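Side-chain contacts in ornithine cyclodeaminase (Methanococcus maripaludis S2, PDB 3C2Q), which catalyses the NAD(+)-dependent conversion of L-ornithine to L-proline with release of ammonia: residues 35-38 / 39-42; 55-58 / 59-62; 266-269 / 270-274. One frame throughout, in Å; residues are numbered along the deposited sequence.

Overall arrangement
Interactions 1, 2 and 3 follow in that order along the chain. Interactions 1 and 2 lie in the first region of the ArgZ-like C-terminal part, on one mixed sheet, centres about 10 Å apart. Each closes a hairpin: strands 34-38 and 41-46 in the one, strands 53-57 and 62-66 in the other. The turns touch: Val38 packs on Val56 and Pro58, and Glu41 forms a long, weak ion pair with Lys61. Interaction 3 sits in the Rossmann-fold region, late in helix 260-271, about 26 Å from interaction 1 and about 23 Å from interaction 2, centre to centre. Bonding Asn47 O and Thr65 O, Arg268 ties this probably nucleotide-binding region to the mixed-sheet region.

Interaction 1 (35-38 / 39-42); sequences HVKV and NDEW
In Lys37 the chi1 of -164° points CG away from the backbone N, and the chain then runs out extended, while Trp42 turns CG beside its own backbone N (chi1 -71°). These torsions bring the lysine chain over one face of the indole. Lys37 CB stands 3.9 Å from the centroid of the Trp42 six-membered ring, almost on the ring normal, as a CH-pi contact. Further out, Lys37 CD lies 4.1 Å from Trp42 CZ2, and CE reaches the backbone of Asp40. Lys37 NZ bonds the backbone oxygen of Ile8. His35 meets the indole differently. Its O lies at the ring edge, 3.6 Å from Trp42 CZ3, and its CB is 3.7 Å from Trp42 CE3.

The backbone is a tight beta hairpin with a type I' turn from Val38 to Glu41. Val38 N gives a nearly straight bond of 2.8 Å to Glu41 O. Glu41 N returns one of 3.0 Å to Val38 O, from above the carbonyl plane. Lys37 and Trp42 form the next, non-hydrogen-bonded pair. Arg85 makes a cation-pi contact with Trp42 and a hydrogen bond to His35 ND1.

The chemistry is divided along the lysine: its inner methylenes lie over the aromatic face, and its ammonium has a hydrogen-bond partner in the backbone oxygen of Ile8.

Interaction 2 (55-58 / 59-62); sequences VVYP and EEKR
Arg62 reaches back across the turn to lie on the ring of Tyr57. Its CB leads to a CG held between the backbone N and the carbonyl carbon (chi1 67°), and CG sits 3.8 Å from Tyr57 CD2. From CG to NE the chain is extended. NE gives a hydrogen bond of 2.7 Å to Glu60 OE1, part of a salt bridge. CZ is 4.0 Å from the centroid of the Tyr57 ring, over its face, in a cation-pi stack with the planes 29° apart. NH1 comes nearest, at 3.2 Å from Tyr57 CE2, and has a long, weak ion pair with Glu64. NH2 lies over the ring centre and also bonds Glu60 OE1, at 2.9 Å. The guanidinium thus grips one carboxylate oxygen side-on with two nitrogens, both from the same face of the carboxylate. That oxygen lies in the guanidinium plane, so the salt bridge and the stack help to fix how the group is turned.

Cutting Tyr57 back to an alanine is likely to leave the Arg62 guanidinium held by Glu60 with no ring under its face, and Glu64 without the tyrosine hydroxyl.

Tyr57 and Arg62 form an antiparallel hydrogen-bonded pair. Tyr57 N bonds Arg62 O at 2.9 Å, and Arg62 N returns a weak bond to Tyr57 O. Lys61 and Arg62 both face Tyr57, which makes a G1 beta bulge. Glu60 N also bonds Tyr57 O, and Lys61 N bonds Pro58 O at 3.0 Å.

The turn joins strands 53-57 and 62-66. Glu64 of strand 62-66 is hydrogen-bonded to Tyr57 OH. Strand 53-57 is flanked in the mixed sheet by strands 62-66 and 76-79, and Val56 bonds Phe76 through the backbone.

Interaction 3 (266-269 / 270-274); sequences KMRT and TVMDK
Toward the C-terminal part of helix 260-271, Thr270 reaches back one turn to Lys266. Thr270 OG1 donates to Lys266 O at 2.6 Å, and Thr270 N bonds the same oxygen at 3.0 Å. Thr269 OG1 adds a third donor at 3.1 Å. Three bonds therefore grip one carbonyl oxygen. Thr270 holds OG1 beside its backbone N (chi1 -54°), which lets hydroxyl and amide meet the oxygen together.

The helix belongs to the Rossmann region. Thr270 and Val271 pack on Leu168 of strand 166-170 in the parallel sheet. Met267, a selenomethionine, touches His285, which by similarity binds NAD(+), and also packs on Ile247 of a second subunit.

Val271 N continues the helical pattern to Met267 O at 3.0 Å, and Met272 N does so to Arg268 O. The side chain of Met272, also a selenomethionine, lies alongside the turn that carries Arg268 and Thr269, with SE 3.8 Å from Arg268 O. A type I turn then runs from Val271 to Lys274. Lys274 folds back so that NZ donates to Thr270 O at 2.8 Å, nearly in line with the carbonyl bond. The same NZ forms a salt bridge of 2.9 Å with Asp273 OD1.

Interaction 1 (35-38 / 39-42)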
ATOM      1  N   HIS B  35     -21.775  28.328  15.438  1.00 28.89           N
ATOM      2  CA  HIS B  35     -22.787  29.345  15.752  1.00 30.65           C
ATOM      3  C   HIS B  35     -22.187  30.712  15.496  1.00 30.21           C
ATOM      4  O   HIS B  35     -20.967  30.883  15.613  1.00 30.56           O
ATOM      5  CB  HIS B  35     -23.266  29.239  17.204  1.00 31.04           C
ATOM      6  CG  HIS B  35     -23.886  27.920  17.550  1.00 34.84           C
ATOM      7  ND1 HIS B  35     -24.108  27.527  18.847  1.00 39.73           N
ATOM      8  CD2 HIS B  35     -24.315  26.895  16.775  1.00 39.00           C
ATOM      9  CE1 HIS B  35     -24.657  26.324  18.863  1.00 40.03           C
ATOM     10  NE2 HIS B  35     -24.784  25.914  17.617  1.00 40.01           N
ATOM     11  N   VAL B  36     -23.029  31.668  15.100  1.00 29.85           N
ATOM     12  CA  VAL B  36     -22.574  33.043  14.866  1.00 29.97           C
ATOM     13  C   VAL B  36     -23.370  34.058  15.724  1.00 30.24           C
ATOM     14  O   VAL B  36     -24.571  33.926  15.896  1.00 29.66           O
ATOM     15  CB  VAL B  36     -22.672  33.448  13.383  1.00 29.71           C
ATOM     16  CG1 VAL B  36     -21.557  32.765  12.564  1.00 32.00           C
ATOM     17  CG2 VAL B  36     -24.077  33.122  12.803  1.00 28.56           C
ATOM     18  N   LYS B  37     -22.687  35.057  16.261  1.00 31.36           N
ATOM     19  CA  LYS B  37     -23.366  36.041  17.105  1.00 32.84           C
ATOM     20  C   LYS B  37     -23.826  37.202  16.244  1.00 32.42           C
ATOM     21  O   LYS B  37     -23.020  37.905  15.622  1.00 32.00           O
ATOM     22  CB  LYS B  37     -22.462  36.527  18.231  1.00 33.27           C
ATOM     23  CG  LYS B  37     -23.234  37.248  19.344  1.00 35.39           C
ATOM     24  CD  LYS B  37     -22.361  37.537  20.525  1.00 37.77           C
ATOM     25  CE  LYS B  37     -23.100  38.373  21.565  1.00 41.24           C
ATOM     26  NZ  LYS B  37     -22.379  38.295  22.873  1.00 40.86           N
ATOM     27  N   VAL B  38     -25.142  37.359  16.195  1.00 33.78           N
ATOM     28  CA  VAL B  38     -25.784  38.367  15.364  1.00 34.77           C
ATOM     29  C   VAL B  38     -26.842  39.099  16.213  1.00 35.30           C
ATOM     30  O   VAL B  38     -27.723  38.466  16.810  1.00 34.20           O
ATOM     31  CB  VAL B  38     -26.429  37.731  14.097  1.00 35.06           C
ATOM     32  CG1 VAL B  38     -27.123  38.788  13.238  1.00 35.07           C
ATOM     33  CG2 VAL B  38     -25.355  36.954  13.262  1.00 35.04           C
ATOM     34  N   ASN B  39     -26.743  40.430  16.237  1.00 36.15           N
ATOM     35  CA  ASN B  39     -27.633  41.280  17.061  1.00 37.41           C
ATOM     36  C   ASN B  39     -27.741  40.702  18.457  1.00 37.79           C
ATOM     37  O   ASN B  39     -28.841  40.416  18.945  1.00 37.84           O
ATOM     38  CB  ASN B  39     -29.000  41.446  16.394  1.00 37.46           C
ATOM     39  CG  ASN B  39     -28.924  42.247  15.091  1.00 39.58           C
ATOM     40  OD1 ASN B  39     -29.562  41.894  14.094  1.00 41.98           O
ATOM     41  ND2 ASN B  39     -28.130  43.324  15.090  1.00 40.58           N
ATOM     42  N   ASP B  40     -26.564  40.465  19.044  1.00 38.58           N
ATOM     43  CA  ASP B  40     -26.384  39.901  20.395  1.00 40.50           C
ATOM     44  C   ASP B  40     -27.067  38.563  20.714  1.00 40.31           C
ATOM     45  O   ASP B  40     -27.277  38.241  21.878  1.00 40.75           O
ATOM     46  CB  ASP B  40     -26.719  40.957  21.468  1.00 41.97           C
ATOM     47  CG  ASP B  40     -26.128  42.323  21.138  1.00 44.11           C
ATOM     48  OD1 ASP B  40     -24.888  42.476  21.206  1.00 49.23           O
ATOM     49  OD2 ASP B  40     -26.906  43.234  20.785  1.00 47.95           O
ATOM     50  N   GLU B  41     -27.429  37.797  19.688  1.00 39.91           N
ATOM     51  CA  GLU B  41     -27.945  36.441  19.883  1.00 39.77           C
ATOM     52  C   GLU B  41     -27.097  35.448  19.081  1.00 38.48           C
ATOM     53  O   GLU B  41     -26.639  35.774  17.983  1.00 37.48           O
ATOM     54  CB  GLU B  41     -29.381  36.321  19.387  1.00 40.25           C
ATOM     55  CG  GLU B  41     -30.418  37.170  20.090  1.00 45.44           C
ATOM     56  CD  GLU B  41     -31.599  37.460  19.167  1.00 52.07           C
ATOM     57  OE1 GLU B  41     -32.280  36.488  18.756  1.00 54.25           O
ATOM     58  OE2 GLU B  41     -31.827  38.659  18.841  1.00 54.91           O
ATOM     59  N   TRP B  42     -26.939  34.238  19.611  1.00 37.52           N
ATOM     60  CA  TRP B  42     -26.270  33.164  18.879  1.00 36.84           C
ATOM     61  C   TRP B  42     -27.249  32.505  17.922  1.00 36.05           C
ATOM     62  O   TRP B  42     -28.339  32.072  18.311  1.00 36.33           O
ATOM     63  CB  TRP B  42     -25.660  32.141  19.828  1.00 36.89           C
ATOM     64  CG  TRP B  42     -24.477  32.676  20.556  1.00 37.25           C
ATOM     65  CD1 TRP B  42     -24.457  33.141  21.839  1.00 39.48           C
ATOM     66  CD2 TRP B  42     -23.140  32.824  20.053  1.00 37.40           C
ATOM     67  NE1 TRP B  42     -23.195  33.566  22.170  1.00 40.21           N
ATOM     68  CE2 TRP B  42     -22.364  33.384  21.094  1.00 38.24           C
ATOM     69  CE3 TRP B  42     -22.523  32.535  18.825  1.00 35.53           C
ATOM     70  CZ2 TRP B  42     -20.993  33.648  20.958  1.00 38.37           C
ATOM     71  CZ3 TRP B  42     -21.162  32.792  18.682  1.00 37.92           C
ATOM     72  CH2 TRP B  42     -20.406  33.353  19.745  1.00 38.29           C
TER

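Interaction 2 (55-58 / 59-62)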
ATOM      1  N   VAL B  55     -23.280  32.366   5.380  1.00 25.21           N
ATOM      2  CA  VAL B  55     -24.118  33.458   4.888  1.00 26.82           C
ATOM      3  C   VAL B  55     -25.162  33.694   5.988  1.00 28.08           C
ATOM      4  O   VAL B  55     -25.805  32.753   6.456  1.00 28.10           O
ATOM      5  CB  VAL B  55     -24.732  33.110   3.517  1.00 26.23           C
ATOM      6  CG1 VAL B  55     -25.842  34.094   3.081  1.00 25.80           C
ATOM      7  CG2 VAL B  55     -23.613  33.037   2.457  1.00 24.65           C
ATOM      8  N   VAL B  56     -25.271  34.950   6.409  1.00 29.99           N
ATOM      9  CA  VAL B  56     -26.191  35.357   7.478  1.00 31.44           C
ATOM     10  C   VAL B  56     -27.370  36.168   6.897  1.00 32.67           C
ATOM     11  O   VAL B  56     -27.194  36.993   5.974  1.00 32.61           O
ATOM     12  CB  VAL B  56     -25.431  36.172   8.554  1.00 31.27           C
ATOM     13  CG1 VAL B  56     -26.342  36.550   9.722  1.00 31.27           C
ATOM     14  CG2 VAL B  56     -24.222  35.381   9.059  1.00 32.15           C
ATOM     15  N   TYR B  57     -28.557  35.878   7.417  1.00 34.37           N
ATOM     16  CA  TYR B  57     -29.795  36.584   7.096  1.00 36.27           C
ATOM     17  C   TYR B  57     -30.264  37.223   8.412  1.00 36.38           C
ATOM     18  O   TYR B  57     -31.068  36.643   9.117  1.00 35.71           O
ATOM     19  CB  TYR B  57     -30.827  35.590   6.586  1.00 36.80           C
ATOM     20  CG  TYR B  57     -30.300  34.736   5.447  1.00 38.88           C
ATOM     21  CD1 TYR B  57     -30.211  35.249   4.154  1.00 38.86           C
ATOM     22  CD2 TYR B  57     -29.872  33.422   5.672  1.00 40.05           C
ATOM     23  CE1 TYR B  57     -29.718  34.473   3.104  1.00 40.08           C
ATOM     24  CE2 TYR B  57     -29.378  32.634   4.620  1.00 39.65           C
ATOM     25  CZ  TYR B  57     -29.304  33.174   3.348  1.00 40.17           C
ATOM     26  OH  TYR B  57     -28.826  32.414   2.299  1.00 40.80           O
ATOM     27  N   PRO B  58     -29.693  38.373   8.774  1.00 37.49           N
ATOM     28  CA  PRO B  58     -29.956  38.861  10.128  1.00 39.38           C
ATOM     29  C   PRO B  58     -31.445  39.054  10.442  1.00 40.90           C
ATOM     30  O   PRO B  58     -31.877  38.711  11.552  1.00 41.75           O
ATOM     31  CB  PRO B  58     -29.166  40.167  10.191  1.00 38.93           C
ATOM     32  CG  PRO B  58     -28.101  40.018   9.124  1.00 38.07           C
ATOM     33  CD  PRO B  58     -28.794  39.268   8.033  1.00 37.73           C
ATOM     34  N   GLU B  59     -32.219  39.535   9.461  1.00 42.63           N
ATOM     35  CA  GLU B  59     -33.665  39.802   9.612  1.00 44.06           C
ATOM     36  C   GLU B  59     -34.486  38.539   9.808  1.00 44.43           C
ATOM     37  O   GLU B  59     -35.597  38.582  10.366  1.00 44.73           O
ATOM     38  CB  GLU B  59     -34.201  40.568   8.396  1.00 45.27           C
ATOM     39  CG  GLU B  59     -34.318  42.088   8.590  1.00 48.52           C
ATOM     40  CD  GLU B  59     -33.090  42.907   8.151  1.00 53.23           C
ATOM     41  OE1 GLU B  59     -31.961  42.541   8.554  1.00 55.58           O
ATOM     42  OE2 GLU B  59     -33.262  43.943   7.426  1.00 51.97           O
ATOM     43  N   GLU B  60     -33.942  37.406   9.358  1.00 43.60           N
ATOM     44  CA  GLU B  60     -34.592  36.118   9.547  1.00 43.09           C
ATOM     45  C   GLU B  60     -34.055  35.376  10.776  1.00 41.10           C
ATOM     46  O   GLU B  60     -34.559  34.310  11.128  1.00 41.57           O
ATOM     47  CB  GLU B  60     -34.487  35.279   8.263  1.00 43.27           C
ATOM     48  CG  GLU B  60     -35.044  35.999   7.036  1.00 45.13           C
ATOM     49  CD  GLU B  60     -34.779  35.281   5.711  1.00 46.71           C
ATOM     50  OE1 GLU B  60     -35.030  34.049   5.613  1.00 50.98           O
ATOM     51  OE2 GLU B  60     -34.340  35.963   4.748  1.00 50.94           O
ATOM     52  N   LYS B  61     -33.067  35.965  11.450  1.00 39.62           N
ATOM     53  CA  LYS B  61     -32.347  35.297  12.550  1.00 38.89           C
ATOM     54  C   LYS B  61     -31.942  33.853  12.159  1.00 37.91           C
ATOM     55  O   LYS B  61     -32.189  32.885  12.882  1.00 36.34           O
ATOM     56  CB  LYS B  61     -33.153  35.315  13.855  1.00 39.47           C
ATOM     57  CG  LYS B  61     -33.429  36.727  14.361  1.00 40.02           C
ATOM     58  CD  LYS B  61     -34.443  36.731  15.463  1.00 43.41           C
ATOM     59  CE  LYS B  61     -34.447  38.113  16.116  1.00 45.03           C
ATOM     60  NZ  LYS B  61     -34.923  38.043  17.528  1.00 45.99           N
ATOM     61  N   ARG B  62     -31.348  33.745  10.978  1.00 36.98           N
ATOM     62  CA  ARG B  62     -30.805  32.476  10.507  1.00 36.92           C
ATOM     63  C   ARG B  62     -29.495  32.679   9.755  1.00 34.37           C
ATOM     64  O   ARG B  62     -29.155  33.798   9.357  1.00 33.81           O
ATOM     65  CB  ARG B  62     -31.839  31.675   9.697  1.00 36.92           C
ATOM     66  CG  ARG B  62     -32.246  32.275   8.375  1.00 39.38           C
ATOM     67  CD  ARG B  62     -33.248  31.365   7.655  1.00 41.05           C
ATOM     68  NE  ARG B  62     -33.605  31.926   6.348  1.00 49.69           N
ATOM     69  CZ  ARG B  62     -32.991  31.647   5.195  1.00 52.39           C
ATOM     70  NH1 ARG B  62     -31.981  30.771   5.152  1.00 54.53           N
ATOM     71  NH2 ARG B  62     -33.396  32.246   4.078  1.00 53.03           N
TER

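Interaction 3 (266-269 / 270-274)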
ATOM      1  N   LYS B 266     -26.931  17.008  -4.644  1.00 22.83           N
ATOM      2  CA  LYS B 266     -27.841  15.922  -4.272  1.00 23.92           C
ATOM      3  C   LYS B 266     -27.240  15.002  -3.194  1.00 23.19           C
ATOM      4  O   LYS B 266     -27.924  14.591  -2.265  1.00 22.17           O
ATOM      5  CB  LYS B 266     -28.256  15.113  -5.507  1.00 23.17           C
ATOM      6  CG  LYS B 266     -29.472  14.200  -5.226  1.00 29.59           C
ATOM      7  CD  LYS B 266     -30.206  13.855  -6.509  1.00 35.34           C
ATOM      8  CE  LYS B 266     -31.578  13.212  -6.223  1.00 38.26           C
ATOM      9  NZ  LYS B 266     -32.024  12.521  -7.483  1.00 40.64           N
HETATM   10  N   MSE B 267     -25.943  14.697  -3.318  1.00 23.46           N
HETATM   11  CA  MSE B 267     -25.239  13.919  -2.293  1.00 24.68           C
HETATM   12  C   MSE B 267     -25.243  14.617  -0.949  1.00 23.02           C
HETATM   13  O   MSE B 267     -25.439  13.985   0.098  1.00 22.56           O
HETATM   14  CB  MSE B 267     -23.790  13.671  -2.745  1.00 23.30           C
HETATM   15  CG  MSE B 267     -23.706  12.689  -3.899  1.00 24.38           C
HETATM   16 SE   MSE B 267     -21.869  12.641  -4.664  1.00 33.77          SE
HETATM   17  CE  MSE B 267     -20.951  11.908  -3.079  1.00 27.50           C
ATOM     18  N   ARG B 268     -25.028  15.930  -0.966  1.00 22.56           N
ATOM     19  CA  ARG B 268     -24.983  16.672   0.292  1.00 22.55           C
ATOM     20  C   ARG B 268     -26.297  16.583   1.057  1.00 22.84           C
ATOM     21  O   ARG B 268     -26.313  16.266   2.239  1.00 22.95           O
ATOM     22  CB  ARG B 268     -24.600  18.134   0.056  1.00 21.72           C
ATOM     23  CG  ARG B 268     -24.515  18.932   1.352  1.00 23.48           C
ATOM     24  CD  ARG B 268     -24.012  20.355   1.122  1.00 23.91           C
ATOM     25  NE  ARG B 268     -23.901  21.112   2.379  1.00 24.71           N
ATOM     26  CZ  ARG B 268     -23.809  22.445   2.432  1.00 26.87           C
ATOM     27  NH1 ARG B 268     -23.834  23.168   1.313  1.00 23.76           N
ATOM     28  NH2 ARG B 268     -23.712  23.052   3.600  1.00 27.36           N
ATOM     29  N   THR B 269     -27.405  16.841   0.377  1.00 23.82           N
ATOM     30  CA  THR B 269     -28.709  16.821   1.030  1.00 25.56           C
ATOM     31  C   THR B 269     -29.068  15.398   1.456  1.00 26.16           C
ATOM     32  O   THR B 269     -29.713  15.196   2.486  1.00 26.85           O
ATOM     33  CB  THR B 269     -29.796  17.420   0.108  1.00 25.70           C
ATOM     34  OG1 THR B 269     -29.960  16.579  -1.020  1.00 28.76           O
ATOM     35  CG2 THR B 269     -29.393  18.773  -0.403  1.00 25.99           C
ATOM     36  N   THR B 270     -28.598  14.410   0.694  1.00 26.52           N
ATOM     37  CA  THR B 270     -28.818  12.992   1.032  1.00 27.20           C
ATOM     38  C   THR B 270     -28.110  12.553   2.322  1.00 27.44           C
ATOM     39  O   THR B 270     -28.691  11.840   3.119  1.00 27.86           O
ATOM     40  CB  THR B 270     -28.443  12.056  -0.152  1.00 27.05           C
ATOM     41  OG1 THR B 270     -29.144  12.459  -1.337  1.00 29.19           O
ATOM     42  CG2 THR B 270     -28.827  10.629   0.128  1.00 28.07           C
ATOM     43  N   VAL B 271     -26.860  12.973   2.540  1.00 28.01           N
ATOM     44  CA  VAL B 271     -26.096  12.514   3.711  1.00 28.52           C
ATOM     45  C   VAL B 271     -26.261  13.347   4.962  1.00 29.68           C
ATOM     46  O   VAL B 271     -26.078  12.848   6.075  1.00 27.52           O
ATOM     47  CB  VAL B 271     -24.563  12.437   3.429  1.00 28.52           C
ATOM     48  CG1 VAL B 271     -24.311  11.537   2.284  1.00 30.21           C
ATOM     49  CG2 VAL B 271     -23.962  13.829   3.144  1.00 28.09           C
HETATM   50  N   MSE B 272     -26.576  14.633   4.795  1.00 31.79           N
HETATM   51  CA  MSE B 272     -26.384  15.554   5.909  1.00 35.97           C
HETATM   52  C   MSE B 272     -27.331  15.297   7.092  1.00 33.06           C
HETATM   53  O   MSE B 272     -27.082  15.789   8.193  1.00 33.09           O
HETATM   54  CB  MSE B 272     -26.423  17.012   5.437  1.00 35.87           C
HETATM   55  CG  MSE B 272     -27.800  17.490   5.113  1.00 38.52           C
HETATM   56 SE   MSE B 272     -27.810  19.217   4.174  1.00 49.40          SE
HETATM   57  CE  MSE B 272     -29.764  19.332   4.210  1.00 40.03           C
ATOM     58  N   ASP B 273     -28.385  14.507   6.878  1.00 31.80           N
ATOM     59  CA  ASP B 273     -29.304  14.159   7.967  1.00 31.74           C
ATOM     60  C   ASP B 273     -29.149  12.719   8.511  1.00 29.96           C
ATOM     61  O   ASP B 273     -29.934  12.268   9.356  1.00 29.19           O
ATOM     62  CB  ASP B 273     -30.750  14.419   7.527  1.00 33.01           C
ATOM     63  CG  ASP B 273     -31.182  13.543   6.344  1.00 37.78           C
ATOM     64  OD1 ASP B 273     -30.324  12.912   5.667  1.00 40.33           O
ATOM     65  OD2 ASP B 273     -32.408  13.488   6.074  1.00 43.03           O
ATOM     66  N   LYS B 274     -28.145  11.991   8.017  1.00 26.93           N
ATOM     67  CA  LYS B 274     -27.932  10.606   8.438  1.00 24.85           C
ATOM     68  C   LYS B 274     -27.268  10.538   9.822  1.00 23.43           C
ATOM     69  O   LYS B 274     -26.567  11.468  10.242  1.00 22.21           O
ATOM     70  CB  LYS B 274     -27.061   9.877   7.385  1.00 24.41           C
ATOM     71  CG  LYS B 274     -27.695   9.840   5.999  1.00 22.49           C
ATOM     72  CD  LYS B 274     -28.969   8.952   6.022  1.00 22.24           C
ATOM     73  CE  LYS B 274     -29.707   8.969   4.669  1.00 22.48           C
ATOM     74  NZ  LYS B 274     -30.535  10.200   4.526  1.00 23.84           N
TER